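Local atomic coordinates of Cys-Gly metallodipeptidase DUG1 (Saccharomyces cerevisiae, PDB entry 4G1P), a protein that hydrolyses the Cys-Gly dipeptide as a zinc- or manganese-dependent dipeptidase and serves as the catalytic component of the complex that degrades glutathione. Residues Ser436-Gly448 / Leu456-Met468. Residues are numbered along the deposited sequence; the frame is centred on the assembly and turned at random.
Sequences SVLLLPMGRGDDG and LDISNFVGGMKTM
With chi1 at -46° Arg444 sets CG beside its own backbone N, and the chain then runs extended to NE, which carries the guanidinium across to the first turn of helix 458-477. There it is held both in its plane and over one face. Within the plane, Arg444 NE gives a nearly straight hydrogen bond to Asn460 OD1 (2.8 Å) and Arg444 NH2 gives a more bent one to Ser459 OG (3.0 Å). Over one face lies the carboxylate of Asp457, the two planes only 17° apart; Asp457 OD2 stands 3.1 Å from Arg444 NE but well off the guanidinium plane, so this salt bridge is electrostatic and not a hydrogen bond. Replacing Arg444 by an alanine is likely to leave Asn460 OD1 and Ser459 OG without these donors and to deprive Asp457 of a cationic partner, leaving it to its salt bridge with Lys455.

Asn460 shows how one amide can serve backbone and side chain at once: its ND2 makes a nearly straight bond to Met442 O (2.9 Å), in the carbonyl plane. In the M20 catalytic domain this joins the loop leaving strand 437-439 of the mixed sheet to the helix that follows strand 455-457. Lys455 also pairs with Asp446 and Asp447, and would be expected to ease the closeness of Asp447 OD1 to Asp457 OD2 (3.9 Å); the Asp447 side chain lies about 7 Å from that of the zinc ligand Asp137.

Apolar packing continues along the helix. Met442 swings CG anti to the backbone N (chi1 173°) and bends at chi3, bringing SD to the edge of the Phe461 ring in a Met-aromatic contact. Met442 CE settles 3.6 Å from Gly464 CA, where the lack of a side chain lets the methyl approach the backbone closely. Farther on, Leu440 spreads its branches, CD1 against Met468 CG (3.8 Å) and CD2 against the methyl of Thr467.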
ATOM      1  N   SER A 436       5.174 -23.624  35.169  1.00 18.20           N
ATOM      2  CA  SER A 436       5.524 -24.076  33.840  1.00 19.32           C
ATOM      3  C   SER A 436       4.452 -23.644  32.847  1.00 21.65           C
ATOM      4  O   SER A 436       3.305 -23.404  33.219  1.00 22.29           O
ATOM      5  CB  SER A 436       5.648 -25.586  33.814  1.00 18.91           C
ATOM      6  OG  SER A 436       4.421 -26.177  34.191  1.00 25.67           O
ATOM      7  N   VAL A 437       4.831 -23.543  31.582  1.00 19.94           N
ATOM      8  CA  VAL A 437       3.877 -23.252  30.532  1.00 19.50           C
ATOM      9  C   VAL A 437       3.939 -24.358  29.509  1.00 21.87           C
ATOM     10  O   VAL A 437       5.024 -24.807  29.145  1.00 21.01           O
ATOM     11  CB  VAL A 437       4.179 -21.914  29.837  1.00 21.87           C
ATOM     12  CG1 VAL A 437       3.300 -21.744  28.609  1.00 21.06           C
ATOM     13  CG2 VAL A 437       3.981 -20.741  30.812  1.00 21.62           C
ATOM     14  N   LEU A 438       2.767 -24.811  29.069  1.00 22.05           N
ATOM     15  CA  LEU A 438       2.654 -25.775  27.985  1.00 18.26           C
ATOM     16  C   LEU A 438       1.959 -25.160  26.759  1.00 21.27           C
ATOM     17  O   LEU A 438       0.934 -24.490  26.897  1.00 22.71           O
ATOM     18  CB  LEU A 438       1.854 -26.972  28.468  1.00 17.41           C
ATOM     19  CG  LEU A 438       1.269 -27.842  27.365  1.00 22.28           C
ATOM     20  CD1 LEU A 438       2.356 -28.679  26.728  1.00 20.83           C
ATOM     21  CD2 LEU A 438       0.165 -28.722  27.926  1.00 23.88           C
ATOM     22  N   LEU A 439       2.506 -25.387  25.567  1.00 17.94           N
ATOM     23  CA  LEU A 439       1.813 -24.999  24.340  1.00 20.65           C
ATOM     24  C   LEU A 439       1.179 -26.198  23.648  1.00 19.09           C
ATOM     25  O   LEU A 439       1.873 -27.122  23.242  1.00 18.55           O
ATOM     26  CB  LEU A 439       2.762 -24.307  23.375  1.00 20.93           C
ATOM     27  CG  LEU A 439       3.491 -23.097  23.919  1.00 20.17           C
ATOM     28  CD1 LEU A 439       4.226 -22.456  22.786  1.00 20.52           C
ATOM     29  CD2 LEU A 439       2.521 -22.136  24.553  1.00 18.64           C
ATOM     30  N   LEU A 440      -0.141 -26.155  23.496  1.00 19.80           N
ATOM     31  CA  LEU A 440      -0.923 -27.277  22.970  1.00 18.69           C
ATOM     32  C   LEU A 440      -1.603 -26.887  21.668  1.00 20.13           C
ATOM     33  O   LEU A 440      -2.772 -26.500  21.664  1.00 19.22           O
ATOM     34  CB  LEU A 440      -2.017 -27.659  23.971  1.00 16.75           C
ATOM     35  CG  LEU A 440      -2.431 -29.116  24.173  1.00 16.91           C
ATOM     36  CD1 LEU A 440      -3.790 -29.175  24.822  1.00 11.80           C
ATOM     37  CD2 LEU A 440      -2.399 -29.928  22.894  1.00 18.66           C
ATOM     38  N   PRO A 441      -0.882 -27.010  20.555  1.00 20.33           N
ATOM     39  CA  PRO A 441      -1.399 -26.621  19.235  1.00 19.01           C
ATOM     40  C   PRO A 441      -2.678 -27.360  18.869  1.00 18.47           C
ATOM     41  O   PRO A 441      -2.772 -28.572  19.013  1.00 17.97           O
ATOM     42  CB  PRO A 441      -0.283 -27.052  18.282  1.00 18.88           C
ATOM     43  CG  PRO A 441       0.408 -28.164  18.998  1.00 22.99           C
ATOM     44  CD  PRO A 441       0.377 -27.763  20.461  1.00 20.23           C
ATOM     45  N   MET A 442      -3.670 -26.631  18.389  1.00 19.10           N
ATOM     46  CA  MET A 442      -4.848 -27.300  17.890  1.00 16.78           C
ATOM     47  C   MET A 442      -4.674 -27.655  16.430  1.00 20.75           C
ATOM     48  O   MET A 442      -4.783 -28.824  16.054  1.00 23.50           O
ATOM     49  CB  MET A 442      -6.089 -26.439  18.060  1.00 16.90           C
ATOM     50  CG  MET A 442      -7.317 -27.031  17.402  1.00 13.28           C
ATOM     51  SD  MET A 442      -8.793 -26.404  18.183  1.00 15.10           S
ATOM     52  CE  MET A 442      -9.024 -27.592  19.512  1.00 12.11           C
ATOM     53  N   GLY A 443      -4.403 -26.648  15.607  1.00 15.64           N
ATOM     54  CA  GLY A 443      -4.436 -26.842  14.171  1.00 17.76           C
ATOM     55  C   GLY A 443      -3.169 -27.341  13.493  1.00 21.67           C
ATOM     56  O   GLY A 443      -2.159 -27.654  14.143  1.00 19.12           O
ATOM     57  N   ARG A 444      -3.240 -27.408  12.163  1.00 20.22           N
ATOM     58  CA  ARG A 444      -2.132 -27.867  11.336  1.00 20.87           C
ATOM     59  C   ARG A 444      -1.309 -26.696  10.830  1.00 22.76           C
ATOM     60  O   ARG A 444      -1.741 -25.549  10.901  1.00 22.03           O
ATOM     61  CB  ARG A 444      -2.649 -28.685  10.160  1.00 20.39           C
ATOM     62  CG  ARG A 444      -3.700 -29.705  10.547  1.00 20.45           C
ATOM     63  CD  ARG A 444      -3.986 -30.627   9.393  1.00 22.16           C
ATOM     64  NE  ARG A 444      -5.062 -31.566   9.693  1.00 24.26           N
ATOM     65  CZ  ARG A 444      -5.641 -32.340   8.780  1.00 29.46           C
ATOM     66  NH1 ARG A 444      -5.242 -32.278   7.510  1.00 29.38           N
ATOM     67  NH2 ARG A 444      -6.621 -33.167   9.129  1.00 28.88           N
ATOM     68  N   GLY A 445      -0.119 -26.990  10.315  1.00 24.08           N
ATOM     69  CA  GLY A 445       0.803 -25.946   9.905  1.00 21.09           C
ATOM     70  C   GLY A 445       0.464 -25.317   8.569  1.00 22.76           C
ATOM     71  O   GLY A 445       1.178 -24.432   8.101  1.00 23.41           O
ATOM     72  N   ASP A 446      -0.610 -25.790   7.942  1.00 21.23           N
ATOM     73  CA  ASP A 446      -1.053 -25.236   6.671  1.00 20.44           C
ATOM     74  C   ASP A 446      -2.429 -24.599   6.806  1.00 20.05           C
ATOM     75  O   ASP A 446      -3.179 -24.511   5.841  1.00 22.84           O
ATOM     76  CB  ASP A 446      -1.052 -26.306   5.577  1.00 21.67           C
ATOM     77  CG  ASP A 446      -2.166 -27.345   5.743  1.00 21.33           C
ATOM     78  OD1 ASP A 446      -2.791 -27.416   6.819  1.00 21.82           O
ATOM     79  OD2 ASP A 446      -2.400 -28.114   4.785  1.00 20.31           O
ATOM     80  N   ASP A 447      -2.754 -24.167   8.014  1.00 16.34           N
ATOM     81  CA  ASP A 447      -4.064 -23.609   8.298  1.00 19.57           C
ATOM     82  C   ASP A 447      -4.258 -22.226   7.651  1.00 18.87           C
ATOM     83  O   ASP A 447      -5.373 -21.740   7.507  1.00 17.12           O
ATOM     84  CB  ASP A 447      -4.300 -23.578   9.820  1.00 18.40           C
ATOM     85  CG  ASP A 447      -4.719 -24.937  10.368  1.00 18.77           C
ATOM     86  OD1 ASP A 447      -4.662 -25.914   9.606  1.00 16.94           O
ATOM     87  OD2 ASP A 447      -5.111 -25.039  11.549  1.00 19.23           O
ATOM     88  N   GLY A 448      -3.160 -21.604   7.247  1.00 20.35           N
ATOM     89  CA  GLY A 448      -3.229 -20.327   6.574  1.00 18.13           C
ATOM     90  C   GLY A 448      -3.416 -19.149   7.514  1.00 20.78           C
ATOM     91  O   GLY A 448      -3.999 -18.144   7.123  1.00 22.28           O
ATOM     92  N   LEU A 456      -9.565 -24.511   9.629  1.00 21.23           N
ATOM     93  CA  LEU A 456      -9.314 -25.409  10.743  1.00 18.27           C
ATOM     94  C   LEU A 456      -9.948 -26.731  10.363  1.00 19.86           C
ATOM     95  O   LEU A 456     -11.139 -26.780  10.071  1.00 21.98           O
ATOM     96  CB  LEU A 456      -9.925 -24.885  12.042  1.00 17.27           C
ATOM     97  CG  LEU A 456      -9.610 -25.762  13.270  1.00 17.73           C
ATOM     98  CD1 LEU A 456      -8.118 -25.977  13.384  1.00 15.29           C
ATOM     99  CD2 LEU A 456     -10.164 -25.159  14.570  1.00 13.70           C
ATOM    100  N   ASP A 457      -9.157 -27.797  10.327  1.00 18.89           N
ATOM    101  CA  ASP A 457      -9.710 -29.104  10.019  1.00 19.43           C
ATOM    102  C   ASP A 457     -10.535 -29.559  11.207  1.00 20.06           C
ATOM    103  O   ASP A 457     -10.122 -29.397  12.353  1.00 20.78           O
ATOM    104  CB  ASP A 457      -8.603 -30.103   9.710  1.00 22.05           C
ATOM    105  CG  ASP A 457      -7.769 -29.692   8.513  1.00 27.47           C
ATOM    106  OD1 ASP A 457      -8.184 -29.956   7.360  1.00 26.18           O
ATOM    107  OD2 ASP A 457      -6.693 -29.095   8.731  1.00 29.16           O
ATOM    108  N   ILE A 458     -11.718 -30.101  10.932  1.00 21.96           N
ATOM    109  CA  ILE A 458     -12.626 -30.538  11.988  1.00 21.96           C
ATOM    110  C   ILE A 458     -11.978 -31.641  12.835  1.00 20.99           C
ATOM    111  O   ILE A 458     -12.231 -31.740  14.041  1.00 19.84           O
ATOM    112  CB  ILE A 458     -13.999 -30.983  11.422  1.00 17.44           C
ATOM    113  CG1 ILE A 458     -14.642 -29.832  10.652  1.00 20.65           C
ATOM    114  CG2 ILE A 458     -14.933 -31.401  12.524  1.00 16.29           C
ATOM    115  CD1 ILE A 458     -16.022 -30.137  10.111  1.00 20.14           C
ATOM    116  N   SER A 459     -11.114 -32.438  12.209  1.00 20.50           N
ATOM    117  CA  SER A 459     -10.396 -33.489  12.929  1.00 23.62           C
ATOM    118  C   SER A 459      -9.486 -32.913  13.996  1.00 19.10           C
ATOM    119  O   SER A 459      -9.359 -33.482  15.072  1.00 20.01           O
ATOM    120  CB  SER A 459      -9.602 -34.383  11.980  1.00 27.80           C
ATOM    121  OG  SER A 459      -8.550 -33.658  11.378  1.00 32.41           O
ATOM    122  N   ASN A 460      -8.866 -31.773  13.704  1.00 23.83           N
ATOM    123  CA  ASN A 460      -8.052 -31.070  14.704  1.00 22.57           C
ATOM    124  C   ASN A 460      -8.904 -30.357  15.743  1.00 20.13           C
ATOM    125  O   ASN A 460      -8.529 -30.247  16.911  1.00 19.69           O
ATOM    126  CB  ASN A 460      -7.117 -30.073  14.034  1.00 19.12           C
ATOM    127  CG  ASN A 460      -6.010 -30.753  13.269  1.00 20.68           C
ATOM    128  OD1 ASN A 460      -6.252 -31.371  12.229  1.00 20.67           O
ATOM    129  ND2 ASN A 460      -4.783 -30.640  13.772  1.00 17.97           N
ATOM    130  N   PHE A 461     -10.056 -29.876  15.306  1.00 17.67           N
ATOM    131  CA  PHE A 461     -10.974 -29.215  16.205  1.00 18.17           C
ATOM    132  C   PHE A 461     -11.444 -30.220  17.245  1.00 17.68           C
ATOM    133  O   PHE A 461     -11.258 -30.015  18.442  1.00 18.30           O
ATOM    134  CB  PHE A 461     -12.148 -28.625  15.427  1.00 15.99           C
ATOM    135  CG  PHE A 461     -13.066 -27.810  16.257  1.00 13.84           C
ATOM    136  CD1 PHE A 461     -12.569 -27.005  17.261  1.00 14.74           C
ATOM    137  CD2 PHE A 461     -14.440 -27.850  16.043  1.00 18.32           C
ATOM    138  CE1 PHE A 461     -13.421 -26.249  18.055  1.00 16.47           C
ATOM    139  CE2 PHE A 461     -15.307 -27.088  16.825  1.00 15.68           C
ATOM    140  CZ  PHE A 461     -14.795 -26.284  17.827  1.00 17.06           C
ATOM    141  N   VAL A 462     -12.020 -31.322  16.782  1.00 17.09           N
ATOM    142  CA  VAL A 462     -12.508 -32.353  17.686  1.00 19.96           C
ATOM    143  C   VAL A 462     -11.360 -33.040  18.425  1.00 20.94           C
ATOM    144  O   VAL A 462     -11.396 -33.170  19.654  1.00 20.13           O
ATOM    145  CB  VAL A 462     -13.359 -33.402  16.953  1.00 20.26           C
ATOM    146  CG1 VAL A 462     -13.701 -34.551  17.885  1.00 15.17           C
ATOM    147  CG2 VAL A 462     -14.620 -32.753  16.389  1.00 17.33           C
ATOM    148  N   GLY A 463     -10.340 -33.460  17.679  1.00 20.07           N
ATOM    149  CA  GLY A 463      -9.169 -34.082  18.273  1.00 17.50           C
ATOM    150  C   GLY A 463      -8.524 -33.216  19.340  1.00 21.66           C
ATOM    151  O   GLY A 463      -8.101 -33.717  20.396  1.00 20.99           O
ATOM    152  N   GLY A 464      -8.463 -31.910  19.074  1.00 18.81           N
ATOM    153  CA  GLY A 464      -7.831 -30.977  19.985  1.00 14.83           C
ATOM    154  C   GLY A 464      -8.639 -30.788  21.254  1.00 17.44           C
ATOM    155  O   GLY A 464      -8.084 -30.553  22.333  1.00 15.70           O
ATOM    156  N   MET A 465      -9.958 -30.878  21.132  1.00 17.03           N
ATOM    157  CA  MET A 465     -10.818 -30.703  22.293  1.00 17.43           C
ATOM    158  C   MET A 465     -10.679 -31.890  23.227  1.00 18.42           C
ATOM    159  O   MET A 465     -10.505 -31.732  24.443  1.00 18.97           O
ATOM    160  CB  MET A 465     -12.273 -30.534  21.872  1.00 17.10           C
ATOM    161  CG  MET A 465     -12.653 -29.090  21.580  1.00 18.17           C
ATOM    162  SD  MET A 465     -14.396 -28.886  21.149  1.00 17.17           S
ATOM    163  CE  MET A 465     -14.420 -29.598  19.500  1.00 15.70           C
ATOM    164  N   LYS A 466     -10.754 -33.081  22.639  1.00 19.09           N
ATOM    165  CA  LYS A 466     -10.580 -34.312  23.376  1.00 16.52           C
ATOM    166  C   LYS A 466      -9.186 -34.333  23.973  1.00 18.27           C
ATOM    167  O   LYS A 466      -9.005 -34.805  25.091  1.00 18.55           O
ATOM    168  CB  LYS A 466     -10.809 -35.512  22.460  1.00 17.55           C
ATOM    169  CG  LYS A 466     -12.241 -35.603  21.942  1.00 17.62           C
ATOM    170  CD  LYS A 466     -12.418 -36.717  20.927  1.00 19.11           C
ATOM    171  CE  LYS A 466     -13.893 -36.959  20.606  1.00 21.47           C
ATOM    172  NZ  LYS A 466     -14.101 -38.096  19.671  1.00 20.44           N
ATOM    173  N   THR A 467      -8.203 -33.797  23.251  1.00 15.25           N
ATOM    174  CA  THR A 467      -6.847 -33.760  23.788  1.00 18.10           C
ATOM    175  C   THR A 467      -6.753 -32.784  24.963  1.00 19.68           C
ATOM    176  O   THR A 467      -6.086 -33.052  25.970  1.00 18.46           O
ATOM    177  CB  THR A 467      -5.785 -33.435  22.710  1.00 19.88           C
ATOM    178  OG1 THR A 467      -5.754 -34.484  21.741  1.00 18.89           O
ATOM    179  CG2 THR A 467      -4.395 -33.321  23.330  1.00 16.50           C
ATOM    180  N   MET A 468      -7.442 -31.660  24.848  1.00 16.24           N
ATOM    181  CA  MET A 468      -7.500 -30.725  25.955  1.00 17.10           C
ATOM    182  C   MET A 468      -8.183 -31.369  27.166  1.00 18.06           C
ATOM    183  O   MET A 468      -7.774 -31.165  28.311  1.00 20.57           O
ATOM    184  CB  MET A 468      -8.256 -29.456  25.547  1.00 18.05           C
ATOM    185  CG  MET A 468      -7.566 -28.558  24.538  1.00 13.89           C
ATOM    186  SD  MET A 468      -8.735 -27.250  24.089  1.00 20.81           S
ATOM    187  CE  MET A 468      -7.698 -26.006  23.310  1.00 15.54           C
TER